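Local structure of probable transcriptional regulator (Pseudomonas aeruginosa, 2NNN) at residues 74-77 with 81-84; 56-61 with 67-72. The protein probably acts as a MarR-type transcription factor that binds DNA through a winged helix-turn-helix domain. One frame throughout, in Å; residues are numbered along the deposited sequence.

Contact 1 of 2, residues 74-77 with 81-84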
loop_
_atom_site.group_PDB
_atom_site.type_symbol
_atom_site.label_atom_id
_atom_site.label_comp_id
_atom_site.label_asym_id
_atom_site.label_seq_id
_atom_site.Cartn_x
_atom_site.Cartn_y
_atom_site.Cartn_z
ATOM N N GLU A 74 -16.363 -9.368 8.819
ATOM C CA GLU A 74 -16.365 -10.410 9.848
ATOM C C GLU A 74 -15.586 -10.012 11.104
ATOM O O GLU A 74 -16.057 -10.241 12.215
ATOM C CB GLU A 74 -15.893 -11.753 9.283
ATOM C CG GLU A 74 -16.969 -12.450 8.451
ATOM C CD GLU A 74 -16.442 -13.599 7.589
ATOM O OE1 GLU A 74 -15.249 -13.967 7.728
ATOM O OE2 GLU A 74 -17.230 -14.141 6.768
ATOM N N ARG A 75 -14.418 -9.392 10.928
ATOM C CA ARG A 75 -13.645 -8.862 12.054
ATOM C C ARG A 75 -14.345 -7.691 12.745
ATOM O O ARG A 75 -14.265 -7.546 13.957
ATOM C CB ARG A 75 -12.233 -8.477 11.620
ATOM C CG ARG A 75 -11.358 -9.688 11.285
ATOM C CD ARG A 75 -10.016 -9.287 10.687
ATOM N NE ARG A 75 -10.168 -8.542 9.431
ATOM C CZ ARG A 75 -9.180 -7.898 8.811
ATOM N NH1 ARG A 75 -7.950 -7.889 9.323
ATOM N NH2 ARG A 75 -9.422 -7.249 7.683
ATOM N N LEU A 76 -15.039 -6.868 11.967
ATOM C CA LEU A 76 -15.899 -5.815 12.497
ATOM C C LEU A 76 -17.096 -6.421 13.259
ATOM O O LEU A 76 -17.637 -5.803 14.181
ATOM C CB LEU A 76 -16.384 -4.942 11.339
ATOM C CG LEU A 76 -16.137 -3.427 11.267
ATOM C CD1 LEU A 76 -14.749 -3.026 11.725
ATOM C CD2 LEU A 76 -16.394 -2.911 9.853
ATOM N N ASP A 77 -17.493 -7.638 12.874
ATOM C CA ASP A 77 -18.613 -8.341 13.507
ATOM C C ASP A 77 -18.216 -8.906 14.862
ATOM O O ASP A 77 -18.892 -8.675 15.859
ATOM C CB ASP A 77 -19.138 -9.458 12.604
ATOM C CG ASP A 77 -20.484 -10.008 13.071
ATOM O OD1 ASP A 77 -21.136 -9.364 13.925
ATOM O OD2 ASP A 77 -20.890 -11.090 12.585
ATOM N N LEU A 81 -19.624 -4.567 15.944
ATOM C CA LEU A 81 -19.754 -3.250 15.327
ATOM C C LEU A 81 -20.683 -3.195 14.121
ATOM O O LEU A 81 -20.998 -2.106 13.630
ATOM C CB LEU A 81 -18.382 -2.666 14.986
ATOM C CG LEU A 81 -17.352 -2.550 16.118
ATOM C CD1 LEU A 81 -16.084 -1.943 15.555
ATOM C CD2 LEU A 81 -17.871 -1.750 17.318
ATOM N N ILE A 82 -21.126 -4.357 13.644
ATOM C CA ILE A 82 -22.052 -4.407 12.508
ATOM C C ILE A 82 -23.290 -5.242 12.810
ATOM O O ILE A 82 -23.281 -6.093 13.717
ATOM C CB ILE A 82 -21.374 -4.897 11.172
ATOM C CG1 ILE A 82 -20.746 -6.287 11.315
ATOM C CG2 ILE A 82 -20.336 -3.902 10.667
ATOM C CD1 ILE A 82 -21.550 -7.385 10.667
ATOM N N GLN A 83 -24.355 -4.969 12.055
ATOM C CA GLN A 83 -25.547 -5.809 12.041
ATOM C C GLN A 83 -25.909 -6.201 10.600
ATOM O O GLN A 83 -25.759 -5.413 9.649
ATOM C CB GLN A 83 -26.725 -5.151 12.791
ATOM C CG GLN A 83 -27.307 -3.882 12.154
ATOM C CD GLN A 83 -28.099 -2.970 13.116
ATOM O OE1 GLN A 83 -28.606 -1.926 12.691
ATOM N NE2 GLN A 83 -28.197 -3.352 14.404
ATOM N N ARG A 84 -26.353 -7.443 10.452
ATOM C CA ARG A 84 -26.816 -7.945 9.172
ATOM C C ARG A 84 -28.335 -8.103 9.192
ATOM O O ARG A 84 -28.950 -8.309 10.247
ATOM C CB ARG A 84 -26.126 -9.264 8.827
ATOM C CG ARG A 84 -24.604 -9.176 8.653
ATOM C CD ARG A 84 -24.056 -10.551 8.346
ATOM N NE ARG A 84 -22.625 -10.592 8.044
ATOM C CZ ARG A 84 -21.674 -10.805 8.949
ATOM N NH1 ARG A 84 -21.991 -10.958 10.229
ATOM N NH2 ARG A 84 -20.399 -10.852 8.580
#

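Contact 2 of 2, residues 56-61 with 67-72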
loop_
_atom_site.group_PDB
_atom_site.type_symbol
_atom_site.label_atom_id
_atom_site.label_comp_id
_atom_site.label_asym_id
_atom_site.label_seq_id
_atom_site.Cartn_x
_atom_site.Cartn_y
_atom_site.Cartn_z
ATOM N N ASN A 56 -20.663 -6.831 -0.850
ATOM C CA ASN A 56 -19.821 -6.693 -2.040
ATOM C C ASN A 56 -19.866 -5.280 -2.623
ATOM O O ASN A 56 -18.868 -4.788 -3.186
ATOM C CB ASN A 56 -20.231 -7.727 -3.094
ATOM C CG ASN A 56 -19.776 -9.145 -2.737
ATOM O OD1 ASN A 56 -19.210 -9.403 -1.650
ATOM N ND2 ASN A 56 -20.005 -10.073 -3.663
ATOM N N GLN A 57 -21.026 -4.638 -2.480
ATOM C CA GLN A 57 -21.168 -3.235 -2.833
ATOM C C GLN A 57 -20.378 -2.354 -1.879
ATOM O O GLN A 57 -19.760 -1.383 -2.308
ATOM C CB GLN A 57 -22.640 -2.827 -2.825
ATOM C CG GLN A 57 -22.871 -1.385 -3.250
ATOM C CD GLN A 57 -24.279 -1.163 -3.743
ATOM O OE1 GLN A 57 -24.633 -1.589 -4.847
ATOM N NE2 GLN A 57 -25.092 -0.494 -2.938
ATOM N N LEU A 58 -20.414 -2.684 -0.591
ATOM C CA LEU A 58 -19.601 -1.996 0.397
ATOM C C LEU A 58 -18.122 -2.107 -0.025
ATOM O O LEU A 58 -17.361 -1.154 0.076
ATOM C CB LEU A 58 -19.836 -2.574 1.802
ATOM C CG LEU A 58 -18.933 -2.043 2.936
ATOM C CD1 LEU A 58 -18.994 -0.519 3.095
ATOM C CD2 LEU A 58 -19.168 -2.734 4.287
ATOM N N GLY A 59 -17.764 -3.283 -0.535
ATOM C CA GLY A 59 -16.438 -3.560 -1.026
ATOM C C GLY A 59 -16.073 -2.649 -2.165
ATOM O O GLY A 59 -14.995 -2.064 -2.161
ATOM N N ARG A 60 -16.988 -2.512 -3.119
ATOM C CA ARG A 60 -16.766 -1.714 -4.324
ATOM C C ARG A 60 -16.770 -0.193 -4.093
ATOM O O ARG A 60 -16.456 0.571 -5.009
ATOM C CB ARG A 60 -17.780 -2.096 -5.413
ATOM C CG ARG A 60 -17.660 -3.550 -5.893
ATOM C CD ARG A 60 -18.867 -3.992 -6.719
ATOM N NE ARG A 60 -18.643 -3.710 -8.135
ATOM C CZ ARG A 60 -19.167 -2.674 -8.781
ATOM N NH1 ARG A 60 -19.964 -1.836 -8.126
ATOM N NH2 ARG A 60 -18.912 -2.479 -10.076
ATOM N N LEU A 61 -17.135 0.242 -2.885
ATOM C CA LEU A 61 -17.121 1.662 -2.532
ATOM C C LEU A 61 -15.916 1.991 -1.667
ATOM O O LEU A 61 -15.658 3.169 -1.382
ATOM C CB LEU A 61 -18.396 2.063 -1.796
ATOM C CG LEU A 61 -19.720 2.114 -2.578
ATOM C CD1 LEU A 61 -20.921 1.853 -1.647
ATOM C CD2 LEU A 61 -19.866 3.449 -3.295
ATOM N N ALA A 67 -13.549 -11.130 -1.155
ATOM C CA ALA A 67 -12.783 -11.824 -0.114
ATOM C C ALA A 67 -12.213 -10.864 0.949
ATOM O O ALA A 67 -12.241 -11.174 2.139
ATOM C CB ALA A 67 -11.666 -12.655 -0.739
ATOM N N THR A 68 -11.706 -9.708 0.520
ATOM C CA THR A 68 -11.175 -8.704 1.438
ATOM C C THR A 68 -12.265 -8.078 2.301
ATOM O O THR A 68 -12.123 -8.034 3.513
ATOM C CB THR A 68 -10.390 -7.596 0.696
ATOM O OG1 THR A 68 -9.448 -8.203 -0.188
ATOM C CG2 THR A 68 -9.630 -6.699 1.675
ATOM N N ILE A 69 -13.347 -7.598 1.684
ATOM C CA ILE A 69 -14.436 -7.006 2.446
ATOM C C ILE A 69 -15.125 -8.031 3.324
ATOM O O ILE A 69 -15.565 -7.700 4.421
ATOM C CB ILE A 69 -15.460 -6.227 1.578
ATOM C CG1 ILE A 69 -16.346 -5.342 2.465
ATOM C CG2 ILE A 69 -16.307 -7.165 0.722
ATOM C CD1 ILE A 69 -15.622 -4.164 3.098
ATOM N N LYS A 70 -15.205 -9.273 2.845
ATOM C CA LYS A 70 -15.776 -10.371 3.617
ATOM C C LYS A 70 -15.154 -10.431 5.014
ATOM O O LYS A 70 -15.862 -10.514 6.013
ATOM C CB LYS A 70 -15.544 -11.697 2.898
ATOM C CG LYS A 70 -16.336 -12.858 3.480
ATOM C CD LYS A 70 -16.042 -14.163 2.743
ATOM C CE LYS A 70 -16.533 -15.367 3.537
ATOM N NZ LYS A 70 -17.994 -15.615 3.333
ATOM N N GLY A 71 -13.826 -10.361 5.070
ATOM C CA GLY A 71 -13.094 -10.581 6.303
ATOM C C GLY A 71 -12.985 -9.331 7.160
ATOM O O GLY A 71 -12.892 -9.423 8.388
ATOM N N VAL A 72 -12.975 -8.165 6.524
ATOM C CA VAL A 72 -13.065 -6.921 7.264
ATOM C C VAL A 72 -14.405 -6.875 8.011
ATOM O O VAL A 72 -14.437 -6.583 9.213
ATOM C CB VAL A 72 -12.889 -5.683 6.345
ATOM C CG1 VAL A 72 -13.539 -4.443 6.959
ATOM C CG2 VAL A 72 -11.426 -5.451 6.050
#

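Contact 1 of 2, residues 74-77 with 81-84
I82 fills the angle between the end of helix 66-78 and the strand that follows it, and its two branches part there. I82 CG2 turns to L76, meeting L76 CB at 4.1 Å. Its CG1 and CD1 cross the side chain of D77 at about a right angle, I82 CD1 lying 3.7 Å from D77 CG. L76 also crosses L81 at about a right angle, their CD1 methyls 4.2 Å apart. Beside these tightly packed apolar groups the backbone closes the turn: L81 N donates to L76 O at 2.9 Å. L44 and L47 of helix 38-50 pack on L81 and I82 respectively.

The other side is more polar and more exposed to solvent. R84 reaches back with an extended chain to set NH1 2.6 Å from D77 OD2 in a salt bridge. OD2 lies at the guanidinium edge, in its plane, but NH1 meets it from above the carboxylate plane, the two planes being 69° apart. I82 CD1 sits 3.6 Å above one guanidinium face, offset toward its rim. Exposed E74 is the loose partner, giving R84 NH2 merely its CG, its carboxylate remaining at longer range. Such a helix-to-strand junction, leading from the putative recognition helix into the β-hairpin wing, is characteristic of the MarR winged-helix fold.

Contact 2 of 2, residues 56-61 with 67-72
I69 lays its side chain over the backbone of G59, where the two segments come closest. I69 CB is 3.9 Å from G59 CA, and I69 CG1 lies at the same distance from G59 N, so that a branched side chain rests directly on bare main chain. The CA atoms of the two residues are 5.3 Å apart, a close spacing at which G59 presents only main chain to I69.

With CG1 anti to its backbone N (chi1 -165°), I69 carries CD1 past the glycine to L58, which it crosses at about a right angle. I69 CD1 meets L58 CG at 3.9 Å and L58 CD2 at 4.0 Å. On the other branch, I69 CG2 has a looser neighbour in N56 OD1 at 4.4 Å, near the exposed margin. No hydrogen bond crosses between the two segments; the contact is mainly van der Waals packing of I69.

L58 continues inward to L47 of helix 38-50 and V73 of helix 66-78, while M64 of the intervening loop packs on I69. The segment axes pass 8.8 Å apart with 108° between their directions. Two consecutive helices joined by a short linker and crossing at a steep angle are characteristic of the helix-turn-helix motif, as in MarR-family proteins.

How the contacts relate
Contact 2 precedes contact 1 along the chain, and their centres lie about 12 Å apart. Helix 66-78 belongs to both: I69, in 67-72, packs on helix 55-61, and residues 74-77, further along the same helix, meet the start of strand 82-87. The helix is therefore held by the preceding helix near its beginning and by the hairpin strand near its end. Helix 38-50 lies against both contacts. Contact 2 joins the two helices of the helix-turn-helix and contact 1 joins its second helix to the antiparallel hairpin of strands 82-87 and 93-98, consistent with a compact DNA-binding lobe in which recognition helix and wing keep a defined mutual orientation.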